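CELL WALL surface anchor family protein (Streptococcus pneumoniae, PDB 2WW8) acts as an adhesin of the pneumococcal pilus and probably recognises host surfaces through an integrin-like, metal-binding domain. Local coordinates at residues A[139-144]-A[171-176]; A[354-359]-A[389-394]; A[440-445]-A[496-501]; A[687-692]-A[719-724]. All blocks are in the same frame, centred on the assembly; numbering follows the deposited sequence.

Overall arrangement
Contacts 1 and 4 lie close together in the elongated chain, their centres about 9 Å apart. Contacts 2 and 3 form a second pair, with centres about 11 Å apart. The pairs are far from each other: the centres of contacts 1 and 2 are about 73 Å apart. Contacts 2 and 3 belong to the domain that holds the magnesium ion and the parallel sheet. They share the two-stranded sheet of 392-393 and 442-443. Along the chain the contacts follow in series, 1 to 4. Contact 4 nevertheless returns to the side of contact 1, where Lys173 O meets Arg719 N. That domain is thus inserted between two segments that come together again, with contacts 1 and 4 side by side.

Contact 1 of 4, residues A[139-144]-A[171-176]; sequences EALSDQ and QHKALN
The side-chain amide of Gln171 is the flat group here, and it lies beside the backbone of Ser142 and Asp143. Gln171 NE2 is 2.9 Å from Ser142 O, but the bond is doubtful because this nitrogen is modelled too close to Asp143. Ser142 O has a firmer partner in Arg719 NH2. Further back the packing is more secure. Gln171 bends at chi2 (-65°), which turns its amide toward the loop. Its CG then rests 3.7 Å from Leu141 O. The side chains of Leu141 and Gln171 run antiparallel, CB beside CB, with Leu141 CB 3.7 Å from Gln171 CB. The Leu141 chain also crosses that of Lys173 at about a right angle. There Leu141 CD1 presses on Lys173 CG at 3.5 Å, a close methyl-to-methylene touch. The ammonium end of Lys173 goes elsewhere, to a salt bridge with Asp720 and a hydrogen bond with Leu199 O. On the loop side, Ser142 N is bonded to Asn689 OD1. Segment 139-144 is the connection from strand 135-137, whose sheet also holds strands 48-55 and 724-730, to strand 148-150. Segment 171-176 begins strand 171-184, which pairs with strands 157-162 and 717-718. The contact therefore lays the connecting loop against the start of a strand in the next part of the fold.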
loop_
_atom_site.group_PDB
_atom_site.type_symbol
_atom_site.label_atom_id
_atom_site.label_comp_id
_atom_site.label_asym_id
_atom_site.label_seq_id
_atom_site.Cartn_x
_atom_site.Cartn_y
_atom_site.Cartn_z
ATOM N N GLU A 139 -17.710 -9.915 -26.863
ATOM C CA GLU A 139 -18.519 -8.719 -26.729
ATOM C C GLU A 139 -17.728 -7.608 -26.010
ATOM O O GLU A 139 -16.877 -7.909 -25.171
ATOM C CB GLU A 139 -19.769 -9.113 -25.947
ATOM C CG GLU A 139 -20.771 -7.996 -25.791
ATOM C CD GLU A 139 -21.317 -7.558 -27.138
ATOM O OE1 GLU A 139 -20.688 -6.679 -27.775
ATOM O OE2 GLU A 139 -22.364 -8.108 -27.539
ATOM N N ALA A 140 -17.993 -6.343 -26.336
ATOM C CA ALA A 140 -17.305 -5.200 -25.753
ATOM C C ALA A 140 -17.917 -4.909 -24.392
ATOM O O ALA A 140 -19.117 -5.092 -24.199
ATOM C CB ALA A 140 -17.439 -3.985 -26.645
ATOM N N LEU A 141 -17.082 -4.482 -23.448
ATOM C CA LEU A 141 -17.534 -4.138 -22.092
ATOM C C LEU A 141 -18.194 -2.765 -22.110
ATOM O O LEU A 141 -17.836 -1.941 -22.948
ATOM C CB LEU A 141 -16.341 -4.112 -21.154
ATOM C CG LEU A 141 -15.857 -5.413 -20.518
ATOM C CD1 LEU A 141 -14.521 -5.116 -19.941
ATOM C CD2 LEU A 141 -16.799 -5.868 -19.413
ATOM N N SER A 142 -19.180 -2.510 -21.257
ATOM C CA SER A 142 -19.769 -1.177 -21.195
ATOM C C SER A 142 -18.823 -0.171 -20.513
ATOM O O SER A 142 -17.862 -0.568 -19.836
ATOM C CB SER A 142 -21.113 -1.234 -20.465
ATOM O OG SER A 142 -20.944 -1.383 -19.055
ATOM N N ASP A 143 -19.115 1.120 -20.675
ATOM C CA ASP A 143 -18.371 2.208 -20.026
ATOM C C ASP A 143 -18.999 2.762 -18.736
ATOM O O ASP A 143 -18.695 3.895 -18.332
ATOM C CB ASP A 143 -18.102 3.355 -21.020
ATOM C CG ASP A 143 -19.373 4.103 -21.422
ATOM O OD1 ASP A 143 -20.488 3.695 -21.007
ATOM O OD2 ASP A 143 -19.250 5.109 -22.165
ATOM N N GLN A 144 -19.852 1.955 -18.103
ATOM C CA GLN A 144 -20.479 2.261 -16.813
ATOM C C GLN A 144 -19.722 1.742 -15.586
ATOM O O GLN A 144 -19.497 0.545 -15.440
ATOM C CB GLN A 144 -21.906 1.704 -16.785
ATOM C CG GLN A 144 -22.765 2.283 -17.896
ATOM C CD GLN A 144 -23.027 3.764 -17.698
ATOM O OE1 GLN A 144 -22.626 4.590 -18.520
ATOM N NE2 GLN A 144 -23.702 4.109 -16.604
ATOM N N GLN A 171 -11.766 -0.886 -21.833
ATOM C CA GLN A 171 -12.560 -0.839 -20.601
ATOM C C GLN A 171 -11.990 -1.745 -19.518
ATOM O O GLN A 171 -11.139 -2.588 -19.796
ATOM C CB GLN A 171 -14.019 -1.207 -20.887
ATOM C CG GLN A 171 -14.723 -0.264 -21.886
ATOM C CD GLN A 171 -14.859 1.154 -21.327
ATOM O OE1 GLN A 171 -14.082 2.042 -21.684
ATOM N NE2 GLN A 171 -15.830 1.366 -20.441
ATOM N N HIS A 172 -12.456 -1.592 -18.278
ATOM C CA HIS A 172 -11.858 -2.326 -17.171
ATOM C C HIS A 172 -12.851 -3.297 -16.546
ATOM O O HIS A 172 -14.059 -3.029 -16.440
ATOM C CB HIS A 172 -11.303 -1.352 -16.129
ATOM C CG HIS A 172 -10.013 -0.713 -16.523
ATOM N ND1 HIS A 172 -9.920 0.256 -17.503
ATOM C CD2 HIS A 172 -8.749 -0.901 -16.067
ATOM C CE1 HIS A 172 -8.660 0.635 -17.640
ATOM N NE2 HIS A 172 -7.930 -0.047 -16.772
ATOM N N LYS A 173 -12.299 -4.413 -16.090
ATOM C CA LYS A 173 -13.063 -5.503 -15.482
ATOM C C LYS A 173 -13.099 -5.498 -13.942
ATOM O O LYS A 173 -13.907 -6.202 -13.316
ATOM C CB LYS A 173 -12.587 -6.836 -16.070
ATOM C CG LYS A 173 -13.186 -7.078 -17.433
ATOM C CD LYS A 173 -12.578 -8.259 -18.163
ATOM C CE LYS A 173 -13.098 -9.559 -17.578
ATOM N NZ LYS A 173 -12.853 -10.722 -18.488
ATOM N N ALA A 174 -12.271 -4.657 -13.334
ATOM C CA ALA A 174 -12.142 -4.672 -11.877
ATOM C C ALA A 174 -11.818 -3.297 -11.323
ATOM O O ALA A 174 -11.136 -2.505 -12.004
ATOM C CB ALA A 174 -11.066 -5.656 -11.454
ATOM N N LEU A 175 -12.301 -3.076 -10.095
ATOM C CA LEU A 175 -12.211 -1.814 -9.329
ATOM C C LEU A 175 -11.736 -2.069 -7.896
ATOM O O LEU A 175 -12.204 -3.010 -7.221
ATOM C CB LEU A 175 -13.548 -1.040 -9.252
ATOM C CG LEU A 175 -14.290 -0.815 -10.593
ATOM C CD1 LEU A 175 -15.714 -0.332 -10.384
ATOM C CD2 LEU A 175 -13.547 0.130 -11.540
ATOM N N ASN A 176 -10.831 -1.201 -7.450
ATOM C CA ASN A 176 -10.361 -1.204 -6.088
ATOM C C ASN A 176 -10.848 0.077 -5.410
ATOM O O ASN A 176 -11.019 1.115 -6.064
ATOM C CB ASN A 176 -8.834 -1.232 -6.034
ATOM C CG ASN A 176 -8.278 -2.648 -5.899
ATOM O OD1 ASN A 176 -8.967 -3.585 -5.453
ATOM N ND2 ASN A 176 -7.011 -2.815 -6.286
#

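Contact 2 of 4, residues A[354-359]-A[389-394]; sequences FGATFT and VPTMSY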
loop_
_atom_site.group_PDB
_atom_site.type_symbol
_atom_site.label_atom_id
_atom_site.label_comp_id
_atom_site.label_asym_id
_atom_site.label_seq_id
_atom_site.Cartn_x
_atom_site.Cartn_y
_atom_site.Cartn_z
ATOM N N PHE A 354 34.009 22.798 25.211
ATOM C CA PHE A 354 32.663 22.926 25.773
ATOM C C PHE A 354 32.056 21.610 26.197
ATOM O O PHE A 354 30.849 21.534 26.505
ATOM C CB PHE A 354 31.769 23.634 24.710
ATOM C CG PHE A 354 32.204 25.070 24.463
ATOM C CD1 PHE A 354 33.315 25.360 23.686
ATOM C CD2 PHE A 354 31.553 26.113 25.104
ATOM C CE1 PHE A 354 33.735 26.680 23.503
ATOM C CE2 PHE A 354 31.976 27.464 24.918
ATOM C CZ PHE A 354 33.065 27.723 24.164
ATOM N N GLY A 355 32.861 20.541 26.242
ATOM C CA GLY A 355 32.257 19.208 26.452
ATOM C C GLY A 355 32.500 18.526 27.791
ATOM O O GLY A 355 32.692 17.306 27.806
ATOM N N ALA A 356 32.572 19.277 28.883
ATOM C CA ALA A 356 32.642 18.710 30.225
ATOM C C ALA A 356 31.187 18.431 30.724
ATOM O O ALA A 356 30.259 18.449 29.923
ATOM C CB ALA A 356 33.327 19.695 31.185
ATOM N N THR A 357 30.973 18.271 32.026
ATOM C CA THR A 357 29.738 17.732 32.599
ATOM C C THR A 357 29.203 18.662 33.691
ATOM O O THR A 357 29.551 18.511 34.875
ATOM C CB THR A 357 29.944 16.296 33.078
ATOM O OG1 THR A 357 30.589 15.581 32.017
ATOM C CG2 THR A 357 28.580 15.574 33.436
ATOM N N PHE A 358 28.368 19.623 33.290
ATOM C CA PHE A 358 27.792 20.589 34.253
ATOM C C PHE A 358 26.342 20.187 34.594
ATOM O O PHE A 358 25.384 20.750 34.101
ATOM C CB PHE A 358 27.816 22.000 33.694
ATOM C CG PHE A 358 27.545 23.105 34.691
ATOM C CD1 PHE A 358 27.197 22.846 36.031
ATOM C CD2 PHE A 358 27.760 24.413 34.295
ATOM C CE1 PHE A 358 26.986 23.910 36.930
ATOM C CE2 PHE A 358 27.562 25.495 35.185
ATOM C CZ PHE A 358 27.158 25.263 36.502
ATOM N N THR A 359 26.243 19.141 35.410
ATOM C CA THR A 359 24.979 18.436 35.671
ATOM C C THR A 359 23.995 19.407 36.338
ATOM O O THR A 359 22.833 19.454 35.945
ATOM C CB THR A 359 25.231 17.270 36.661
ATOM O OG1 THR A 359 26.258 16.456 36.098
ATOM C CG2 THR A 359 23.946 16.361 36.819
ATOM N N VAL A 389 29.744 11.596 36.105
ATOM C CA VAL A 389 29.574 12.443 37.266
ATOM C C VAL A 389 29.945 13.897 36.968
ATOM O O VAL A 389 30.717 14.137 36.048
ATOM C CB VAL A 389 30.355 11.868 38.466
ATOM C CG1 VAL A 389 29.912 10.403 38.787
ATOM C CG2 VAL A 389 31.866 11.918 38.248
ATOM N N PRO A 390 29.409 14.836 37.758
ATOM C CA PRO A 390 29.632 16.253 37.464
ATOM C C PRO A 390 31.107 16.641 37.644
ATOM O O PRO A 390 31.803 16.124 38.506
ATOM C CB PRO A 390 28.752 17.015 38.494
ATOM C CG PRO A 390 28.432 16.020 39.634
ATOM C CD PRO A 390 28.493 14.630 38.924
ATOM N N THR A 391 31.573 17.594 36.842
ATOM C CA THR A 391 32.925 18.055 36.901
ATOM C C THR A 391 32.907 19.596 36.864
ATOM O O THR A 391 33.970 20.215 36.733
ATOM C CB THR A 391 33.801 17.499 35.740
ATOM O OG1 THR A 391 33.181 17.811 34.493
ATOM C CG2 THR A 391 34.068 15.953 35.829
ATOM N N MET A 392 31.714 20.177 37.004
ATOM C CA MET A 392 31.458 21.575 37.177
ATOM C C MET A 392 30.251 21.769 38.105
ATOM O O MET A 392 29.365 20.906 38.143
ATOM C CB MET A 392 31.082 22.174 35.799
ATOM C CG MET A 392 32.338 22.161 34.926
ATOM S SD MET A 392 32.052 22.837 33.247
ATOM C CE MET A 392 31.937 24.591 33.570
ATOM N N SER A 393 30.171 22.899 38.790
ATOM C CA SER A 393 28.984 23.152 39.631
ATOM C C SER A 393 28.955 24.670 39.865
ATOM O O SER A 393 29.977 25.358 39.654
ATOM C CB SER A 393 29.136 22.388 40.977
ATOM O OG SER A 393 30.378 22.699 41.598
ATOM N N TYR A 394 27.824 25.213 40.311
ATOM C CA TYR A 394 27.758 26.618 40.758
ATOM C C TYR A 394 28.229 26.714 42.206
ATOM O O TYR A 394 27.997 25.803 42.969
ATOM C CB TYR A 394 26.354 27.197 40.650
ATOM C CG TYR A 394 25.930 27.477 39.204
ATOM C CD1 TYR A 394 26.510 28.489 38.455
ATOM C CD2 TYR A 394 24.855 26.801 38.658
ATOM C CE1 TYR A 394 26.082 28.779 37.158
ATOM C CE2 TYR A 394 24.375 27.090 37.403
ATOM C CZ TYR A 394 24.997 28.067 36.657
ATOM O OH TYR A 394 24.541 28.262 35.379
HETATM O O HOH W 1 33.201 15.961 32.482
#
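The edge of the Phe358 ring points at the face of Tyr394. This is an edge-to-face pair with planes 58° apart. Phe358 CZ sits over the centre of the Tyr394 ring and comes within 3.4 Å of Tyr394 CE2. With chi1 at -167° the Phe358 ring swings away from the backbone N and out along segment 389-394. The Met392 side chain runs across that of Phe358, and its CB lies over one face of the ring. Met392 CB is 4.2 Å from the Phe358 ring centroid, in a CH-pi contact. Met392 SD stands obliquely to the ring and packs 4.0 Å from Ala356 CB. These residues belong to a domain with a parallel sheet flanked by helices, as in the von Willebrand factor A domains of integrins. The magnesium ion of that domain is bound by Ser234, Ser236 and Asp387. The Thr357 side chain is about 4 Å from this ion, consistent with the threonine of a metal ion-dependent adhesion site. One water joins the two threonines, 2.7 Å from both Thr357 OG1 and Thr391 OG1. On the backbone, Thr391 N donates to Thr357 O at 3.0 Å. Met392 N adds a weak bond to the same oxygen. Thr359 OG1 lies 3.5 Å from Pro390 CB. The far end of Tyr394 is held by Glu437, and Ser393 OG bonds to His515.

Contact 3 of 4, residues A[440-445]-A[496-501]; sequences IVRGDG and WRESIL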
loop_
_atom_site.group_PDB
_atom_site.type_symbol
_atom_site.label_atom_id
_atom_site.label_comp_id
_atom_site.label_asym_id
_atom_site.label_seq_id
_atom_site.Cartn_x
_atom_site.Cartn_y
_atom_site.Cartn_z
ATOM N N ILE A 440 32.441 32.771 37.545
ATOM C CA ILE A 440 32.017 32.255 38.848
ATOM C C ILE A 440 31.880 30.757 38.945
ATOM O O ILE A 440 31.976 30.215 40.042
ATOM C CB ILE A 440 30.668 32.813 39.298
ATOM C CG1 ILE A 440 29.654 32.550 38.180
ATOM C CG2 ILE A 440 30.866 34.324 39.741
ATOM C CD1 ILE A 440 28.247 33.056 38.354
ATOM N N VAL A 441 31.670 30.085 37.822
ATOM C CA VAL A 441 31.501 28.628 37.846
ATOM C C VAL A 441 32.706 27.910 38.458
ATOM O O VAL A 441 33.888 28.314 38.286
ATOM C CB VAL A 441 31.136 28.096 36.422
ATOM C CG1 VAL A 441 32.406 28.055 35.434
ATOM C CG2 VAL A 441 30.526 26.726 36.433
ATOM N N ARG A 442 32.402 26.770 39.113
ATOM C CA ARG A 442 33.454 25.929 39.713
ATOM C C ARG A 442 33.774 24.830 38.731
ATOM O O ARG A 442 32.857 24.291 38.103
ATOM C CB ARG A 442 33.049 25.334 41.086
ATOM C CG ARG A 442 32.512 26.336 42.130
ATOM C CD ARG A 442 33.503 27.475 42.362
ATOM N NE ARG A 442 34.764 27.010 42.899
ATOM C CZ ARG A 442 35.756 27.810 43.283
ATOM N NH1 ARG A 442 35.618 29.127 43.159
ATOM N NH2 ARG A 442 36.884 27.271 43.737
ATOM N N GLY A 443 35.065 24.463 38.643
ATOM C CA GLY A 443 35.457 23.334 37.779
ATOM C C GLY A 443 35.501 23.671 36.297
ATOM O O GLY A 443 35.067 24.741 35.879
ATOM N N ASP A 444 36.058 22.758 35.502
ATOM C CA ASP A 444 36.172 22.970 34.065
ATOM C C ASP A 444 36.172 21.627 33.324
ATOM O O ASP A 444 36.605 21.599 32.160
ATOM C CB ASP A 444 37.391 23.850 33.758
ATOM C CG ASP A 444 38.735 23.106 33.948
ATOM O OD1 ASP A 444 38.768 21.909 34.394
ATOM O OD2 ASP A 444 39.771 23.739 33.628
ATOM N N GLY A 445 35.708 20.534 33.961
ATOM C CA GLY A 445 35.892 19.186 33.354
ATOM C C GLY A 445 37.062 18.397 33.868
ATOM O O GLY A 445 37.139 17.229 33.557
ATOM N N TRP A 496 46.861 24.320 40.038
ATOM C CA TRP A 496 45.477 24.410 39.482
ATOM C C TRP A 496 44.905 25.853 39.716
ATOM O O TRP A 496 45.194 26.473 40.763
ATOM C CB TRP A 496 44.562 23.422 40.257
ATOM C CG TRP A 496 45.044 22.049 40.146
ATOM C CD1 TRP A 496 45.627 21.303 41.127
ATOM C CD2 TRP A 496 45.024 21.220 38.965
ATOM N NE1 TRP A 496 45.997 20.088 40.634
ATOM C CE2 TRP A 496 45.620 19.999 39.319
ATOM C CE3 TRP A 496 44.560 21.403 37.652
ATOM C CZ2 TRP A 496 45.778 18.938 38.416
ATOM C CZ3 TRP A 496 44.710 20.354 36.747
ATOM C CH2 TRP A 496 45.315 19.135 37.142
ATOM N N ARG A 497 44.149 26.410 38.773
ATOM C CA ARG A 497 43.534 27.730 38.973
ATOM C C ARG A 497 42.451 27.710 40.068
ATOM O O ARG A 497 41.878 26.632 40.360
ATOM C CB ARG A 497 43.052 28.310 37.616
ATOM C CG ARG A 497 41.723 27.806 37.131
ATOM C CD ARG A 497 41.377 28.461 35.776
ATOM N NE ARG A 497 39.983 28.272 35.378
ATOM C CZ ARG A 497 39.550 27.256 34.644
ATOM N NH1 ARG A 497 40.409 26.318 34.250
ATOM N NH2 ARG A 497 38.249 27.141 34.348
ATOM N N GLU A 498 42.264 28.874 40.716
ATOM C CA GLU A 498 41.395 29.016 41.853
ATOM C C GLU A 498 40.048 28.276 41.654
ATOM O O GLU A 498 39.601 27.569 42.523
ATOM C CB GLU A 498 41.066 30.488 42.112
ATOM C CG GLU A 498 40.449 30.660 43.495
ATOM C CD GLU A 498 38.911 30.389 43.530
ATOM O OE1 GLU A 498 38.268 30.611 42.469
ATOM O OE2 GLU A 498 38.300 29.964 44.570
ATOM N N SER A 499 39.402 28.484 40.521
ATOM C CA SER A 499 38.040 27.952 40.335
ATOM C C SER A 499 37.932 26.420 40.262
ATOM O O SER A 499 36.829 25.902 40.299
ATOM C CB SER A 499 37.423 28.637 39.120
ATOM O OG SER A 499 37.974 28.046 37.970
ATOM N N ILE A 500 39.068 25.704 40.223
ATOM C CA ILE A 500 39.127 24.248 40.164
ATOM C C ILE A 500 39.344 23.683 41.568
ATOM O O ILE A 500 39.139 22.492 41.777
ATOM C CB ILE A 500 40.331 23.816 39.258
ATOM C CG1 ILE A 500 40.248 24.370 37.827
ATOM C CG2 ILE A 500 40.501 22.332 39.134
ATOM C CD1 ILE A 500 38.936 24.353 37.124
ATOM N N LEU A 501 39.816 24.515 42.510
ATOM C CA LEU A 501 40.125 24.087 43.853
ATOM C C LEU A 501 38.894 24.044 44.762
ATOM O O LEU A 501 37.815 24.499 44.389
ATOM C CB LEU A 501 41.098 25.124 44.466
ATOM C CG LEU A 501 42.428 25.294 43.679
ATOM C CD1 LEU A 501 43.257 26.486 44.246
ATOM C CD2 LEU A 501 43.279 24.035 43.675
HETATM O O HOH W 2 35.752 27.219 36.613
HETATM O O HOH W 3 36.028 24.256 42.459
#
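Two successive bends in Arg442, at chi2 (-55°) and chi3 (-62°), curl its guanidinium back over the 3-10 turn 498-500. Glu498 bends at chi2 as well, and its carboxylate meets the guanidinium with the two planes 69° apart. NH1 and NH2 of Arg442 grip the carboxylate end-on. Arg442 NH1 is 3.1 Å from Glu498 OE1 and reaches OE2 on a syn lone pair. Arg442 NH2 meets Glu498 OE2 from above the carboxylate plane. That nitrogen also donates to Leu501 O at 3.0 Å, while Ser499 O covers one face of the guanidinium. One water accepts from Arg442 NE and donates to Ser499 O and Leu501 O. Arg497 reaches across with an extended chain, and its NH1 forms a salt bridge to Asp444 OD2 at 2.7 Å. Ile500 CD1 packs against this pair, 3.4 Å from Asp444 CG. The backbones are tied where Gly443 N donates to Ser499 O at 2.8 Å. A second water links Val441 O, Gly443 O and Ser499 OG. Both segments lie in the long excursion between strands 379-386 and 533-539 of the parallel sheet, and strand 442-443 pairs there with strand 392-393. Arg497 NH1 has a second partner in Gly290 O. Asp444 and Arg497 are both buried, so their bridge would offset two charges away from solvent and probably favours the ionised aspartate. The Arg442 pair differs, since Glu498 is exposed.

Contact 4 of 4, residues A[687-692]-A[719-724]; sequences VSNKFY and RDVRKY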
loop_
_atom_site.group_PDB
_atom_site.type_symbol
_atom_site.label_atom_id
_atom_site.label_comp_id
_atom_site.label_asym_id
_atom_site.label_seq_id
_atom_site.Cartn_x
_atom_site.Cartn_y
_atom_site.Cartn_z
ATOM N N VAL A 687 -24.251 -11.557 -14.330
ATOM C CA VAL A 687 -24.915 -10.721 -15.327
ATOM C C VAL A 687 -23.916 -9.892 -16.122
ATOM O O VAL A 687 -23.126 -9.145 -15.571
ATOM C CB VAL A 687 -25.982 -9.830 -14.672
ATOM C CG1 VAL A 687 -26.576 -8.831 -15.663
ATOM C CG2 VAL A 687 -27.092 -10.707 -14.057
ATOM N N SER A 688 -23.981 -9.968 -17.442
ATOM C CA SER A 688 -23.051 -9.224 -18.279
ATOM C C SER A 688 -22.912 -7.752 -17.857
ATOM O O SER A 688 -23.921 -7.099 -17.659
ATOM C CB SER A 688 -23.519 -9.353 -19.743
ATOM O OG SER A 688 -22.418 -9.264 -20.630
ATOM N N ASN A 689 -21.682 -7.249 -17.723
ATOM C CA ASN A 689 -21.368 -5.820 -17.564
ATOM C C ASN A 689 -21.479 -5.276 -16.130
ATOM O O ASN A 689 -21.016 -4.168 -15.803
ATOM C CB ASN A 689 -22.196 -4.983 -18.560
ATOM C CG ASN A 689 -21.528 -4.883 -19.921
ATOM O OD1 ASN A 689 -20.304 -4.809 -20.023
ATOM N ND2 ASN A 689 -22.326 -4.856 -20.979
ATOM N N LYS A 690 -22.132 -6.085 -15.301
ATOM C CA LYS A 690 -22.469 -5.776 -13.915
ATOM C C LYS A 690 -21.299 -5.992 -12.941
ATOM O O LYS A 690 -20.590 -7.015 -12.966
ATOM C CB LYS A 690 -23.679 -6.618 -13.499
ATOM C CG LYS A 690 -24.190 -6.342 -12.098
ATOM C CD LYS A 690 -25.452 -7.165 -11.755
ATOM C CE LYS A 690 -25.841 -7.117 -10.265
ATOM N NZ LYS A 690 -25.935 -5.698 -9.855
ATOM N N PHE A 691 -21.089 -5.008 -12.079
ATOM C CA PHE A 691 -19.996 -5.075 -11.111
ATOM C C PHE A 691 -20.460 -5.793 -9.854
ATOM O O PHE A 691 -21.491 -5.453 -9.278
ATOM C CB PHE A 691 -19.456 -3.688 -10.779
ATOM C CG PHE A 691 -18.408 -3.223 -11.730
ATOM C CD1 PHE A 691 -17.143 -3.782 -11.702
ATOM C CD2 PHE A 691 -18.687 -2.219 -12.657
ATOM C CE1 PHE A 691 -16.145 -3.347 -12.600
ATOM C CE2 PHE A 691 -17.711 -1.778 -13.560
ATOM C CZ PHE A 691 -16.446 -2.336 -13.545
ATOM N N TYR A 692 -19.717 -6.801 -9.434
ATOM C CA TYR A 692 -20.040 -7.531 -8.204
ATOM C C TYR A 692 -18.999 -7.188 -7.153
ATOM O O TYR A 692 -17.801 -7.300 -7.434
ATOM C CB TYR A 692 -20.020 -9.052 -8.476
ATOM C CG TYR A 692 -21.219 -9.499 -9.292
ATOM C CD1 TYR A 692 -21.154 -9.482 -10.685
ATOM C CD2 TYR A 692 -22.432 -9.882 -8.686
ATOM C CE1 TYR A 692 -22.250 -9.857 -11.453
ATOM C CE2 TYR A 692 -23.532 -10.284 -9.481
ATOM C CZ TYR A 692 -23.430 -10.250 -10.859
ATOM O OH TYR A 692 -24.486 -10.611 -11.706
ATOM N N ARG A 719 -16.231 -7.591 -12.746
ATOM C CA ARG A 719 -17.298 -7.922 -13.686
ATOM C C ARG A 719 -16.754 -8.660 -14.899
ATOM O O ARG A 719 -15.536 -8.805 -15.053
ATOM C CB ARG A 719 -17.984 -6.651 -14.192
ATOM C CG ARG A 719 -16.996 -5.758 -14.937
ATOM C CD ARG A 719 -17.735 -4.707 -15.708
ATOM N NE ARG A 719 -16.857 -3.743 -16.355
ATOM C CZ ARG A 719 -17.316 -2.815 -17.180
ATOM N NH1 ARG A 719 -18.619 -2.778 -17.418
ATOM N NH2 ARG A 719 -16.488 -1.957 -17.755
ATOM N N ASP A 720 -17.662 -9.110 -15.763
ATOM C CA ASP A 720 -17.295 -9.644 -17.080
ATOM C C ASP A 720 -18.434 -9.334 -18.053
ATOM O O ASP A 720 -19.504 -8.901 -17.610
ATOM C CB ASP A 720 -17.020 -11.155 -17.075
ATOM C CG ASP A 720 -16.195 -11.614 -18.290
ATOM O OD1 ASP A 720 -15.663 -10.781 -19.062
ATOM O OD2 ASP A 720 -16.077 -12.833 -18.496
ATOM N N VAL A 721 -18.190 -9.531 -19.349
ATOM C CA VAL A 721 -19.221 -9.280 -20.362
ATOM C C VAL A 721 -19.471 -10.618 -21.049
ATOM O O VAL A 721 -18.518 -11.303 -21.444
ATOM C CB VAL A 721 -18.827 -8.164 -21.375
ATOM C CG1 VAL A 721 -17.526 -8.479 -22.105
ATOM C CG2 VAL A 721 -19.924 -7.953 -22.426
ATOM N N ARG A 722 -20.729 -11.024 -21.145
ATOM C CA ARG A 722 -20.993 -12.365 -21.627
ATOM C C ARG A 722 -20.802 -12.439 -23.149
ATOM O O ARG A 722 -21.103 -11.482 -23.869
ATOM C CB ARG A 722 -22.402 -12.738 -21.223
ATOM C CG ARG A 722 -22.596 -14.210 -21.045
ATOM C CD ARG A 722 -23.994 -14.271 -20.469
ATOM N NE ARG A 722 -23.959 -14.384 -19.020
ATOM C CZ ARG A 722 -23.451 -15.457 -18.431
ATOM N NH1 ARG A 722 -22.959 -16.421 -19.204
ATOM N NH2 ARG A 722 -23.413 -15.560 -17.107
ATOM N N LYS A 723 -20.262 -13.553 -23.630
ATOM C CA LYS A 723 -20.169 -13.787 -25.081
ATOM C C LYS A 723 -21.514 -14.144 -25.703
ATOM O O LYS A 723 -22.392 -14.744 -25.065
ATOM C CB LYS A 723 -19.156 -14.876 -25.406
ATOM C CG LYS A 723 -17.734 -14.387 -25.289
ATOM C CD LYS A 723 -16.849 -15.586 -25.119
ATOM C CE LYS A 723 -15.444 -15.202 -24.701
ATOM N NZ LYS A 723 -14.551 -16.137 -25.466
ATOM N N TYR A 724 -21.680 -13.768 -26.963
ATOM C CA TYR A 724 -22.946 -14.076 -27.622
ATOM C C TYR A 724 -22.759 -15.193 -28.649
ATOM O O TYR A 724 -21.690 -15.317 -29.246
ATOM C CB TYR A 724 -23.618 -12.822 -28.201
ATOM C CG TYR A 724 -22.809 -12.210 -29.302
ATOM C CD1 TYR A 724 -22.855 -12.750 -30.590
ATOM C CD2 TYR A 724 -21.985 -11.120 -29.054
ATOM C CE1 TYR A 724 -22.097 -12.217 -31.604
ATOM C CE2 TYR A 724 -21.225 -10.568 -30.075
ATOM C CZ TYR A 724 -21.300 -11.127 -31.344
ATOM O OH TYR A 724 -20.556 -10.621 -32.378
HETATM O O HOH W 4 -20.179 -9.242 -14.535
#
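Arg719 runs along a type II beta turn, Val687 to Lys690, that meets the chain on its way from strand 717-718 to strand 724-730. Its CB starts tightly against the turn, with Arg719 CB 2.9 Å from Lys690 O. From there the chain is extended as far as NE, after chi1 (62°) has set CG between the backbone N and the carbonyl carbon. Arg719 CG already lies over the face of the Phe691 ring, 3.5 Å from Phe691 CE1. Arg719 CD follows over the face in a CH-pi contact, 3.6 Å from the Phe691 centroid. NE stays close to the ring, with Arg719 NE 3.2 Å from Phe691 CZ, and donates to His172 O. The guanidinium lies at a shallow 25° to the ring plane, with Phe691 CE2 against one of its faces. At the tip, Asn689 O lies in the guanidinium plane, 3.2 Å from Arg719 NH1, which donates to it. Two polar atoms at the head of the turn hold the chain beyond Arg719. Asn689 N donates to Asp720 O at 2.7 Å. Arg722 N donates to Ser688 OG, but the modelled bond is so short that its length is doubtful. The guanidinium of Arg722 turns to Phe686, in a cation-pi contact and a bond to its carbonyl. A water between the segments accepts from Asp720 N at 2.8 Å and also lies near Val687 O and Lys690 O.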